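Local coordinates for S12 family peptidase (Streptomyces sp. 82F2, PDB 3WWX), which probably hydrolyses amide bonds of D-configured substrates, as a serine amidohydrolase of the S12 peptidase family with a beta-lactamase-like fold, at residues Pro23-Gln28 and Thr39-Gly45; Arg50-Lys56 and His301-Ile305; Thr55-Thr59 and Ala234-Gly238; Ser209-Lys214 and Asn327-Ala331. One frame throughout, in Å; residues are numbered along the deposited sequence.

Contact 1 of 4, residues Pro23-Gln28 and Thr39-Gly45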
loop_
_atom_site.group_PDB
_atom_site.type_symbol
_atom_site.label_atom_id
_atom_site.label_comp_id
_atom_site.label_asym_id
_atom_site.label_seq_id
_atom_site.Cartn_x
_atom_site.Cartn_y
_atom_site.Cartn_z
ATOM N N PRO A 23 -19.183 1.552 8.429
ATOM C CA PRO A 23 -20.330 0.643 8.268
ATOM C C PRO A 23 -20.018 -0.831 8.515
ATOM O O PRO A 23 -20.833 -1.548 9.091
ATOM C CB PRO A 23 -20.770 0.901 6.815
ATOM C CG PRO A 23 -20.406 2.342 6.590
ATOM C CD PRO A 23 -19.055 2.466 7.283
ATOM N N GLY A 24 -18.847 -1.293 8.084
ATOM C CA GLY A 24 -18.457 -2.666 8.281
ATOM C C GLY A 24 -16.945 -2.801 8.385
ATOM O O GLY A 24 -16.209 -2.300 7.525
ATOM N N ALA A 25 -16.495 -3.476 9.440
ATOM C CA ALA A 25 -15.083 -3.683 9.723
ATOM C C ALA A 25 -14.782 -5.168 9.732
ATOM O O ALA A 25 -15.563 -5.975 10.231
ATOM C CB ALA A 25 -14.734 -3.071 11.073
ATOM N N VAL A 26 -13.643 -5.545 9.165
ATOM C CA VAL A 26 -13.196 -6.936 9.175
ATOM C C VAL A 26 -11.712 -7.003 9.494
ATOM O O VAL A 26 -10.941 -6.121 9.097
ATOM C CB VAL A 26 -13.463 -7.635 7.808
ATOM C CG1 VAL A 26 -12.855 -6.845 6.646
ATOM C CG2 VAL A 26 -12.969 -9.071 7.797
ATOM N N ALA A 27 -11.308 -8.047 10.214
ATOM C CA ALA A 27 -9.891 -8.346 10.409
ATOM C C ALA A 27 -9.715 -9.834 10.561
ATOM O O ALA A 27 -10.652 -10.561 10.923
ATOM C CB ALA A 27 -9.321 -7.617 11.624
ATOM N N GLN A 28 -8.524 -10.291 10.201
ATOM C CA GLN A 28 -8.084 -11.631 10.523
ATOM C C GLN A 28 -6.711 -11.537 11.137
ATOM O O GLN A 28 -5.959 -10.607 10.854
ATOM C CB GLN A 28 -8.035 -12.522 9.293
ATOM C CG GLN A 28 -9.392 -12.831 8.683
ATOM C CD GLN A 28 -9.280 -13.700 7.442
ATOM O OE1 GLN A 28 -8.306 -14.447 7.281
ATOM N NE2 GLN A 28 -10.263 -13.614 6.550
ATOM N N THR A 39 -15.532 -9.734 12.562
ATOM C CA THR A 39 -16.274 -8.696 11.869
ATOM C C THR A 39 -17.079 -7.881 12.853
ATOM O O THR A 39 -17.462 -8.394 13.919
ATOM C CB THR A 39 -17.256 -9.281 10.832
ATOM O OG1 THR A 39 -18.118 -10.231 11.475
ATOM C CG2 THR A 39 -16.518 -9.976 9.711
ATOM N N ALA A 40 -17.356 -6.639 12.489
ATOM C CA ALA A 40 -18.320 -5.806 13.198
ATOM C C ALA A 40 -19.103 -4.988 12.180
ATOM O O ALA A 40 -18.619 -4.714 11.068
ATOM C CB ALA A 40 -17.638 -4.912 14.200
ATOM N N GLY A 41 -20.320 -4.590 12.543
ATOM C CA GLY A 41 -21.191 -3.906 11.608
ATOM C C GLY A 41 -21.647 -4.843 10.511
ATOM O O GLY A 41 -21.821 -6.046 10.712
ATOM N N GLU A 42 -21.804 -4.293 9.312
ATOM C CA GLU A 42 -22.236 -5.053 8.160
ATOM C C GLU A 42 -21.034 -5.446 7.305
ATOM O O GLU A 42 -20.546 -4.668 6.487
ATOM C CB GLU A 42 -23.253 -4.245 7.351
ATOM C CG GLU A 42 -24.610 -4.106 8.057
ATOM C CD GLU A 42 -25.277 -5.450 8.296
ATOM O OE1 GLU A 42 -25.576 -6.142 7.296
ATOM O OE2 GLU A 42 -25.477 -5.821 9.485
ATOM N N ARG A 43 -20.563 -6.666 7.508
ATOM C CA ARG A 43 -19.307 -7.087 6.909
ATOM C C ARG A 43 -19.146 -8.579 7.001
ATOM O O ARG A 43 -19.611 -9.192 7.982
ATOM C CB ARG A 43 -18.138 -6.404 7.621
ATOM C CG ARG A 43 -16.919 -6.227 6.735
ATOM C CD ARG A 43 -17.149 -5.154 5.666
ATOM N NE ARG A 43 -16.159 -5.310 4.579
ATOM C CZ ARG A 43 -15.009 -4.642 4.484
ATOM N NH1 ARG A 43 -14.666 -3.730 5.364
ATOM N NH2 ARG A 43 -14.181 -4.896 3.473
ATOM N N GLY A 44 -18.502 -9.169 5.998
ATOM C CA GLY A 44 -18.174 -10.588 5.982
ATOM C C GLY A 44 -16.688 -10.824 6.232
ATOM O O GLY A 44 -15.844 -10.033 5.806
ATOM N N GLY A 45 -16.360 -11.909 6.918
ATOM C CA GLY A 45 -14.985 -12.130 7.339
ATOM C C GLY A 45 -14.032 -12.386 6.188
ATOM O O GLY A 45 -12.843 -12.136 6.316
#

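Contact 2 of 4, residues Arg50-Lys56 and His301-Ile305. With DIA (octane 1,8-diamine), chain B.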
loop_
_atom_site.group_PDB
_atom_site.type_symbol
_atom_site.label_atom_id
_atom_site.label_comp_id
_atom_site.label_asym_id
_atom_site.label_seq_id
_atom_site.Cartn_x
_atom_site.Cartn_y
_atom_site.Cartn_z
ATOM N N ARG A 50 -10.169 -3.269 -1.745
ATOM C CA ARG A 50 -9.081 -2.537 -2.364
ATOM C C ARG A 50 -8.039 -2.240 -1.308
ATOM O O ARG A 50 -8.302 -1.477 -0.366
ATOM C CB ARG A 50 -9.630 -1.246 -2.965
ATOM C CG ARG A 50 -10.706 -1.484 -4.028
ATOM C CD ARG A 50 -10.994 -0.189 -4.802
ATOM N NE ARG A 50 -12.153 -0.352 -5.682
ATOM C CZ ARG A 50 -12.119 -0.991 -6.847
ATOM N NH1 ARG A 50 -10.991 -1.464 -7.325
ATOM N NH2 ARG A 50 -13.226 -1.143 -7.551
ATOM N N VAL A 51 -6.854 -2.831 -1.428
ATOM C CA VAL A 51 -5.835 -2.695 -0.378
ATOM C C VAL A 51 -5.043 -1.393 -0.478
ATOM O O VAL A 51 -4.189 -1.112 0.371
ATOM C CB VAL A 51 -4.881 -3.895 -0.354
ATOM C CG1 VAL A 51 -5.660 -5.184 -0.313
ATOM C CG2 VAL A 51 -3.937 -3.886 -1.555
ATOM N N GLY A 52 -5.346 -0.592 -1.489
ATOM C CA GLY A 52 -4.633 0.664 -1.659
ATOM C C GLY A 52 -3.125 0.515 -1.598
ATOM O O GLY A 52 -2.561 -0.390 -2.204
ATOM N N SER A 53 -2.506 1.405 -0.828
ATOM C CA SER A 53 -1.063 1.569 -0.697
ATOM C C SER A 53 -0.285 0.305 -0.310
ATOM O O SER A 53 0.935 0.230 -0.494
ATOM C CB SER A 53 -0.847 2.651 0.375
ATOM O OG SER A 53 -1.918 3.607 0.350
ATOM N N ILE A 54 -0.962 -0.684 0.266
ATOM C CA ILE A 54 -0.335 -1.977 0.518
ATOM C C ILE A 54 0.269 -2.573 -0.763
ATOM O O ILE A 54 1.252 -3.326 -0.721
ATOM C CB ILE A 54 -1.350 -2.898 1.204
ATOM C CG1 ILE A 54 -1.458 -2.541 2.684
ATOM C CG2 ILE A 54 -1.008 -4.380 1.024
ATOM C CD1 ILE A 54 -2.703 -3.101 3.351
ATOM N N THR A 55 -0.295 -2.203 -1.910
ATOM C CA THR A 55 0.253 -2.609 -3.201
ATOM C C THR A 55 1.735 -2.307 -3.291
ATOM O O THR A 55 2.501 -3.056 -3.912
ATOM C CB THR A 55 -0.469 -1.867 -4.334
ATOM O OG1 THR A 55 -1.879 -2.149 -4.292
ATOM C CG2 THR A 55 0.076 -2.249 -5.702
ATOM N N LYS A 56 2.162 -1.209 -2.676
ATOM C CA LYS A 56 3.560 -0.812 -2.723
ATOM C C LYS A 56 4.501 -1.917 -2.249
ATOM O O LYS A 56 5.608 -2.029 -2.752
ATOM C CB LYS A 56 3.794 0.437 -1.891
ATOM C CG LYS A 56 3.179 1.685 -2.484
ATOM C CD LYS A 56 3.622 2.934 -1.734
ATOM C CE LYS A 56 3.089 4.206 -2.374
ATOM N NZ LYS A 56 1.626 4.334 -2.275
ATOM N N HIS A 301 2.233 -2.281 6.215
ATOM C CA HIS A 301 1.911 -1.075 5.466
ATOM C C HIS A 301 0.431 -0.813 5.648
ATOM O O HIS A 301 -0.357 -1.742 5.800
ATOM C CB HIS A 301 2.236 -1.287 3.976
ATOM C CG HIS A 301 2.662 -0.045 3.242
ATOM N ND1 HIS A 301 1.778 0.912 2.797
ATOM C CD2 HIS A 301 3.890 0.358 2.835
ATOM C CE1 HIS A 301 2.453 1.868 2.168
ATOM N NE2 HIS A 301 3.729 1.558 2.182
ATOM N N GLY A 302 0.062 0.465 5.616
ATOM C CA GLY A 302 -1.350 0.814 5.595
ATOM C C GLY A 302 -1.792 1.008 4.164
ATOM O O GLY A 302 -0.969 1.187 3.268
ATOM N N GLY A 303 -3.098 0.962 3.949
ATOM C CA GLY A 303 -3.662 1.234 2.646
ATOM C C GLY A 303 -4.808 2.206 2.735
ATOM O O GLY A 303 -5.647 2.127 3.621
ATOM N N GLY A 304 -4.821 3.153 1.803
ATOM C CA GLY A 304 -5.940 4.057 1.645
ATOM C C GLY A 304 -6.255 4.245 0.165
ATOM O O GLY A 304 -5.386 4.511 -0.667
ATOM N N ILE A 305 -7.525 4.064 -0.170
ATOM C CA ILE A 305 -8.063 4.380 -1.467
ATOM C C ILE A 305 -9.572 4.569 -1.202
ATOM O O ILE A 305 -10.039 4.342 -0.089
ATOM C CB ILE A 305 -7.710 3.273 -2.497
ATOM C CG1 ILE A 305 -8.067 3.678 -3.926
ATOM C CG2 ILE A 305 -8.383 1.975 -2.120
ATOM C CD1 ILE A 305 -7.319 2.851 -4.972
HETATM N N1 DIA B . -11.787 11.671 -0.929
HETATM C C1 DIA B . -11.832 10.620 -1.892
HETATM C C2 DIA B . -11.343 9.254 -1.458
HETATM C C3 DIA B . -10.223 9.272 -0.470
HETATM C C4 DIA B . -8.904 8.669 -0.904
HETATM C C5 DIA B . -8.461 7.544 -0.007
HETATM C C6 DIA B . -8.482 7.875 1.465
HETATM C C7 DIA B . -8.196 6.669 2.302
HETATM C C8 DIA B . -8.010 7.117 3.726
HETATM N N8 DIA B . -8.230 6.000 4.577
#

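Contact 3 of 4, residues Thr55-Thr59 and Ala234-Gly238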
loop_
_atom_site.group_PDB
_atom_site.type_symbol
_atom_site.label_atom_id
_atom_site.label_comp_id
_atom_site.label_asym_id
_atom_site.label_seq_id
_atom_site.Cartn_x
_atom_site.Cartn_y
_atom_site.Cartn_z
ATOM N N THR A 55 -0.295 -2.203 -1.910
ATOM C CA THR A 55 0.253 -2.609 -3.201
ATOM C C THR A 55 1.735 -2.307 -3.291
ATOM O O THR A 55 2.501 -3.056 -3.912
ATOM C CB THR A 55 -0.469 -1.867 -4.334
ATOM O OG1 THR A 55 -1.879 -2.149 -4.292
ATOM C CG2 THR A 55 0.076 -2.249 -5.702
ATOM N N LYS A 56 2.162 -1.209 -2.676
ATOM C CA LYS A 56 3.560 -0.812 -2.723
ATOM C C LYS A 56 4.501 -1.917 -2.249
ATOM O O LYS A 56 5.608 -2.029 -2.752
ATOM C CB LYS A 56 3.794 0.437 -1.891
ATOM C CG LYS A 56 3.179 1.685 -2.484
ATOM C CD LYS A 56 3.622 2.934 -1.734
ATOM C CE LYS A 56 3.089 4.206 -2.374
ATOM N NZ LYS A 56 1.626 4.334 -2.275
ATOM N N THR A 57 4.102 -2.703 -1.253
ATOM C CA THR A 57 4.993 -3.754 -0.779
ATOM C C THR A 57 5.205 -4.807 -1.866
ATOM O O THR A 57 6.311 -5.344 -2.014
ATOM C CB THR A 57 4.447 -4.411 0.482
ATOM O OG1 THR A 57 4.074 -3.409 1.426
ATOM C CG2 THR A 57 5.499 -5.317 1.089
ATOM N N PHE A 58 4.154 -5.102 -2.631
ATOM C CA PHE A 58 4.274 -6.037 -3.748
ATOM C C PHE A 58 5.227 -5.483 -4.808
ATOM O O PHE A 58 6.116 -6.173 -5.298
ATOM C CB PHE A 58 2.908 -6.334 -4.361
ATOM C CG PHE A 58 1.996 -7.129 -3.462
ATOM C CD1 PHE A 58 1.213 -6.489 -2.511
ATOM C CD2 PHE A 58 1.907 -8.502 -3.567
ATOM C CE1 PHE A 58 0.358 -7.200 -1.675
ATOM C CE2 PHE A 58 1.052 -9.223 -2.713
ATOM C CZ PHE A 58 0.278 -8.572 -1.787
ATOM N N THR A 59 5.045 -4.225 -5.173
ATOM C CA THR A 59 5.911 -3.582 -6.144
ATOM C C THR A 59 7.379 -3.605 -5.724
ATOM O O THR A 59 8.267 -3.962 -6.530
ATOM C CB THR A 59 5.415 -2.142 -6.362
ATOM O OG1 THR A 59 4.064 -2.211 -6.827
ATOM C CG2 THR A 59 6.276 -1.378 -7.349
ATOM N N ALA A 234 -4.198 4.529 -9.285
ATOM C CA ALA A 234 -3.184 4.076 -8.330
ATOM C C ALA A 234 -2.092 3.204 -8.978
ATOM O O ALA A 234 -0.900 3.353 -8.679
ATOM C CB ALA A 234 -3.885 3.323 -7.192
ATOM N N GLY A 235 -2.483 2.280 -9.837
ATOM C CA GLY A 235 -1.536 1.357 -10.428
ATOM C C GLY A 235 -0.608 0.733 -9.404
ATOM O O GLY A 235 -1.053 0.224 -8.366
ATOM N N ALA A 236 0.686 0.749 -9.711
ATOM C CA ALA A 236 1.682 0.085 -8.873
ATOM C C ALA A 236 1.871 0.753 -7.506
ATOM O O ALA A 236 2.567 0.219 -6.644
ATOM C CB ALA A 236 3.003 -0.007 -9.614
ATOM N N ALA A 237 1.215 1.893 -7.288
ATOM C CA ALA A 237 1.189 2.535 -5.987
ATOM C C ALA A 237 -0.015 2.120 -5.147
ATOM O O ALA A 237 -0.058 2.403 -3.963
ATOM C CB ALA A 237 1.181 4.038 -6.167
ATOM N N GLY A 238 -1.012 1.472 -5.746
ATOM C CA GLY A 238 -2.199 1.162 -4.963
ATOM C C GLY A 238 -3.386 0.417 -5.536
ATOM O O GLY A 238 -4.439 0.462 -4.906
#

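Contact 4 of 4, residues Ser209-Lys214 and Asn327-Ala331. With DIA (octane 1,8-diamine), chain B.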
loop_
_atom_site.group_PDB
_atom_site.type_symbol
_atom_site.label_atom_id
_atom_site.label_comp_id
_atom_site.label_asym_id
_atom_site.label_seq_id
_atom_site.Cartn_x
_atom_site.Cartn_y
_atom_site.Cartn_z
ATOM N N SER A 209 -18.300 -6.297 0.662
ATOM C CA SER A 209 -19.293 -5.340 1.073
ATOM C C SER A 209 -19.058 -4.052 0.289
ATOM O O SER A 209 -18.000 -3.874 -0.311
ATOM C CB SER A 209 -19.151 -5.081 2.576
ATOM O OG SER A 209 -19.486 -6.248 3.320
ATOM N N PRO A 210 -20.016 -3.125 0.329
ATOM C CA PRO A 210 -19.799 -1.852 -0.359
ATOM C C PRO A 210 -18.655 -1.056 0.269
ATOM O O PRO A 210 -18.243 -1.334 1.404
ATOM C CB PRO A 210 -21.125 -1.108 -0.167
ATOM C CG PRO A 210 -22.132 -2.164 0.155
ATOM C CD PRO A 210 -21.360 -3.196 0.929
ATOM N N ALA A 211 -18.155 -0.062 -0.458
ATOM C CA ALA A 211 -17.141 0.853 0.033
ATOM C C ALA A 211 -17.718 2.257 -0.010
ATOM O O ALA A 211 -18.349 2.627 -0.991
ATOM C CB ALA A 211 -15.904 0.767 -0.849
ATOM N N TYR A 212 -17.504 3.032 1.055
ATOM C CA TYR A 212 -18.158 4.316 1.217
ATOM C C TYR A 212 -17.165 5.448 1.439
ATOM O O TYR A 212 -16.168 5.292 2.170
ATOM C CB TYR A 212 -19.109 4.284 2.413
ATOM C CG TYR A 212 -20.198 3.242 2.334
ATOM C CD1 TYR A 212 -21.363 3.486 1.603
ATOM C CD2 TYR A 212 -20.082 2.029 2.997
ATOM C CE1 TYR A 212 -22.370 2.538 1.548
ATOM C CE2 TYR A 212 -21.082 1.076 2.949
ATOM C CZ TYR A 212 -22.230 1.341 2.222
ATOM O OH TYR A 212 -23.243 0.409 2.183
ATOM N N SER A 213 -17.458 6.611 0.844
ATOM C CA SER A 213 -16.632 7.797 0.970
ATOM C C SER A 213 -17.461 9.063 0.993
ATOM O O SER A 213 -18.563 9.095 0.450
ATOM C CB SER A 213 -15.668 7.874 -0.221
ATOM O OG SER A 213 -14.768 8.962 -0.119
ATOM N N LYS A 214 -16.940 10.097 1.631
ATOM C CA LYS A 214 -17.534 11.425 1.519
ATOM C C LYS A 214 -16.895 12.309 0.439
ATOM O O LYS A 214 -17.416 13.365 0.143
ATOM C CB LYS A 214 -17.524 12.131 2.876
ATOM C CG LYS A 214 -18.413 11.431 3.902
ATOM C CD LYS A 214 -18.402 12.115 5.263
ATOM C CE LYS A 214 -19.308 11.385 6.231
ATOM N NZ LYS A 214 -19.234 11.969 7.606
ATOM N N ASN A 327 -14.605 -0.079 5.628
ATOM C CA ASN A 327 -15.231 0.355 4.367
ATOM C C ASN A 327 -15.790 1.781 4.440
ATOM O O ASN A 327 -16.721 2.141 3.705
ATOM C CB ASN A 327 -16.287 -0.637 3.897
ATOM C CG ASN A 327 -17.474 -0.709 4.818
ATOM O OD1 ASN A 327 -17.468 -0.138 5.911
ATOM N ND2 ASN A 327 -18.519 -1.395 4.362
ATOM N N ALA A 328 -15.215 2.591 5.319
ATOM C CA ALA A 328 -15.404 4.041 5.272
ATOM C C ALA A 328 -14.023 4.631 5.313
ATOM O O ALA A 328 -13.151 4.145 6.045
ATOM C CB ALA A 328 -16.214 4.528 6.443
ATOM N N ASP A 329 -13.804 5.690 4.561
ATOM C CA ASP A 329 -12.481 6.297 4.544
ATOM C C ASP A 329 -12.392 7.547 5.412
ATOM O O ASP A 329 -11.361 8.222 5.402
ATOM C CB ASP A 329 -12.017 6.569 3.116
ATOM C CG ASP A 329 -12.982 7.427 2.330
ATOM O OD1 ASP A 329 -13.815 8.139 2.931
ATOM O OD2 ASP A 329 -12.900 7.391 1.087
ATOM N N TRP A 330 -13.443 7.827 6.184
ATOM C CA TRP A 330 -13.517 9.025 7.027
ATOM C C TRP A 330 -13.584 8.698 8.513
ATOM O O TRP A 330 -13.622 9.616 9.349
ATOM C CB TRP A 330 -14.745 9.866 6.665
ATOM C CG TRP A 330 -16.053 9.245 7.096
ATOM C CD1 TRP A 330 -16.651 9.350 8.326
ATOM C CD2 TRP A 330 -16.914 8.407 6.318
ATOM N NE1 TRP A 330 -17.813 8.632 8.360
ATOM C CE2 TRP A 330 -18.004 8.046 7.133
ATOM C CE3 TRP A 330 -16.870 7.928 5.005
ATOM C CZ2 TRP A 330 -19.019 7.233 6.690
ATOM C CZ3 TRP A 330 -17.884 7.130 4.568
ATOM C CH2 TRP A 330 -18.948 6.788 5.396
ATOM N N ALA A 331 -13.603 7.414 8.848
ATOM C CA ALA A 331 -13.806 6.994 10.223
ATOM C C ALA A 331 -13.071 5.703 10.503
ATOM O O ALA A 331 -12.698 4.980 9.579
ATOM C CB ALA A 331 -15.268 6.813 10.501
HETATM N N1 DIA B . -11.787 11.671 -0.929
HETATM C C1 DIA B . -11.832 10.620 -1.892
HETATM C C2 DIA B . -11.343 9.254 -1.458
HETATM C C3 DIA B . -10.223 9.272 -0.470
HETATM C C4 DIA B . -8.904 8.669 -0.904
HETATM C C5 DIA B . -8.461 7.544 -0.007
HETATM C C6 DIA B . -8.482 7.875 1.465
HETATM C C7 DIA B . -8.196 6.669 2.302
HETATM C C8 DIA B . -8.010 7.117 3.726
HETATM N N8 DIA B . -8.230 6.000 4.577
HETATM O O HOH W 1 -14.320 10.652 2.829
#

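Contact 1 of 4, residues Pro23-Gln28 and Thr39-Gly45
Strands 24-28 and 39-41 run antiparallel at 174°, their axes 4.8 Å apart, with Ala25 and Ala40 as the hydrogen-bonded pair: Ala25 N reaches Ala40 O at 2.9 Å and Ala40 N returns to Ala25 O. On either side of it, Gly24 faces Gly41 and Val26 faces Thr39 as non-hydrogen-bonded pairs. Just past the Gly24-Gly41 pair the backbone turns, Gly41 having positive phi, and Glu42 N still bonds Pro23 O at 2.9 Å. Arg43 then folds back over the sheet face that carries Val26. With CG anti to the backbone N and a bend at chi2 (71°), its chain lies along Gly24 and brings NH1 to Gly24 O at 3.0 Å. The oxygen lies near the guanidinium plane, but NH1 approaches it from above the carbonyl plane. Val26 CG1 sits centrally over one guanidinium face, 3.7 Å above it, the two side chains crossing at about a right angle. The other methyl, Val26 CG2, touches Gly45 O at 3.4 Å. Gly45 O also accepts a bond from Gln28 NE2 at 3.0 Å, in the plane of the amide, while OE1 is bonded to Arg35. A salt bridge from NE to Asp47 and a bond from NH2 to Asn325 further fix the Arg43 guanidinium. The hairpin forms one edge of the antiparallel sheet: strand 24-31 pairs on its other side with strand 320-326, helix 8-19 packs Leu14 against Ala27 and Ala40, and helix 244-255 meets Val26 and Gln28 from the other face.

Contact 2 of 4, residues Arg50-Lys56 and His301-Ile305
Gly52, whose CA packs against Gly304 O and Ile305, has its own carbonyl oxygen gripped twice, by Thr55 N and by Thr55 OG1, the latter at 2.8 Å in the carbonyl plane. This turn leads into helix 55-68 and carries the sequence Ser53-Ile54-Thr55-Lys56, the SxxK motif of serine beta-lactamases and penicillin-binding proteins, in which Ser53 would be the nucleophile. It lies against His301-Gly302-Gly303, which probably corresponds to the KTG or HTG strand of those relatives. Ser53 OG receives a long but nearly straight bond from Gly304 N (3.3 Å, 163°), a geometry consistent with Gly304 N belonging to the oxyanion hole. Ser53 CB presses on Gly302 O at 3.2 Å. His301 ND1 also bonds Gly302 O at 2.8 Å, on a lone pair and in the imidazole plane, while NE2 is held by Tyr283 OH; the two bonds set the ring's rotation. Over one face of the ring lies Ser53 O, without a hydrogen bond. Ile54 CG1 rests on His301 O at 3.4 Å, and Gly303 CA makes a CA-H...O contact with Val51 O. Toward the end of the strand, Ile305 CG2 meets Arg50 CB at 3.6 Å and Gly304 CA touches C7 of the bound diamine at 3.5 Å.

Contact 3 of 4, residues Thr55-Thr59 and Ala234-Gly238
Thr55 and Thr59, one helical turn apart, turn their side chains to the short 3-10 bend at Ala236-Ala237 with their CB-OG1 bonds roughly parallel. In both, OG1 lies beside the backbone N (chi1 -59°), yet the two hydroxyls have different tasks. Thr59 OG1 donates to Ala236 O at 2.9 Å, in the carbonyl plane and on a lone pair. Thr55 makes packing contacts instead: OG1 lies 3.2 Å from Gly238 C, CB lies against Gly238 CA, and CG2 comes within 3.6 Å of Ala236 O. Its hydroxyl also accepts from Met240 N. Lys56 passes alongside the bend, its CG over Ala237 O at 3.6 Å, and only at chi4 (67°) does the otherwise extended chain bend back. The turn brings Lys56 NZ to Ala237 O at 3.1 Å, again in the carbonyl plane and on a lone pair. Two consecutive carbonyls of the bend are thus each held by a side chain of helix 55-68. NZ is also bonded by Tyr158 OH and Asn160 OD1, so that three partners fix its position. Helix 160-174 borders the site through Phe163, which touches Lys56 and Thr59. A lysine of SxxK bound by the tyrosine and asparagine of a Tyr-x-Asn motif is characteristic of class C beta-lactamases and related DD-peptidases.

Contact 4 of 4, residues Ser209-Lys214 and Asn327-Ala331
Backbone bonds first join Tyr212 to the loop 327-331: Tyr212 N reaches Asn327 O at 2.9 Å, and Asp329 N makes a weak bond to Tyr212 O at 3.4 Å, giving a single bridge between Tyr212 and Ala328. Side-chain bonds lengthen it at both ends. Asn327 ND2 donates to Pro210 O at 3.0 Å, somewhat bent, while its OD1 takes the bond of Gly24 N, so both ends of the amide are held. At the other end Ser213 OG, anti to its own backbone N (chi1 -176°), donates to Asp329 OD2 at 2.7 Å on the syn lone pair. OD2 also accepts from Gly307 N, and Leu215 N bonds the serine oxygen. A water bridges the remaining carboxylate oxygen, Asp329 OD1 (2.6 Å), to Lys214 N.

Flat groups make up the second kind of contact. The Tyr212 ring and the Asn327 amide lie side by side, pointing the same way with planes 81° apart. Across one face of the Trp330 indole runs the Lys214 chain, extended beyond CG, at about a right angle: CE sits 3.7 Å from the centroid of the five-membered ring, and NZ makes a cation-pi contact at 3.9 Å, 21° off the normal. The opposite face rests on Ala328 CB.

Finally there is the ligand, whose C2 passes Asp329 OD2 at 3.5 Å and is also approached by Ser213 OG. Ser213 and Asp329 thereby line the octane-diamine pocket, where the Asp329 carboxylate, held by Ser213 OG and Gly307 N, lines one side.

In the fold
Contact 1 comes first along the chain, contacts 2 and 3 both use the start of helix 55-68 and share Thr55 and Lys56, and contact 4 crosses both, its segments alternating with theirs. Contacts 2 and 3 lie near the centre of the molecule, their centres 7 Å apart, and set the SxxK turn between strand 297-305 and the loop 234-238. Contact 1 belongs to the same antiparallel sheet as that strand but at its edge hairpin, its centre 18 Å from that of contact 2. Contact 4 touches contact 1 through Asn327 and stands 14 Å from contact 2, centre to centre. Contacts 2 and 4 both touch the diamine, so the pocket beside the probable catalytic centre is lined by regions far apart in sequence.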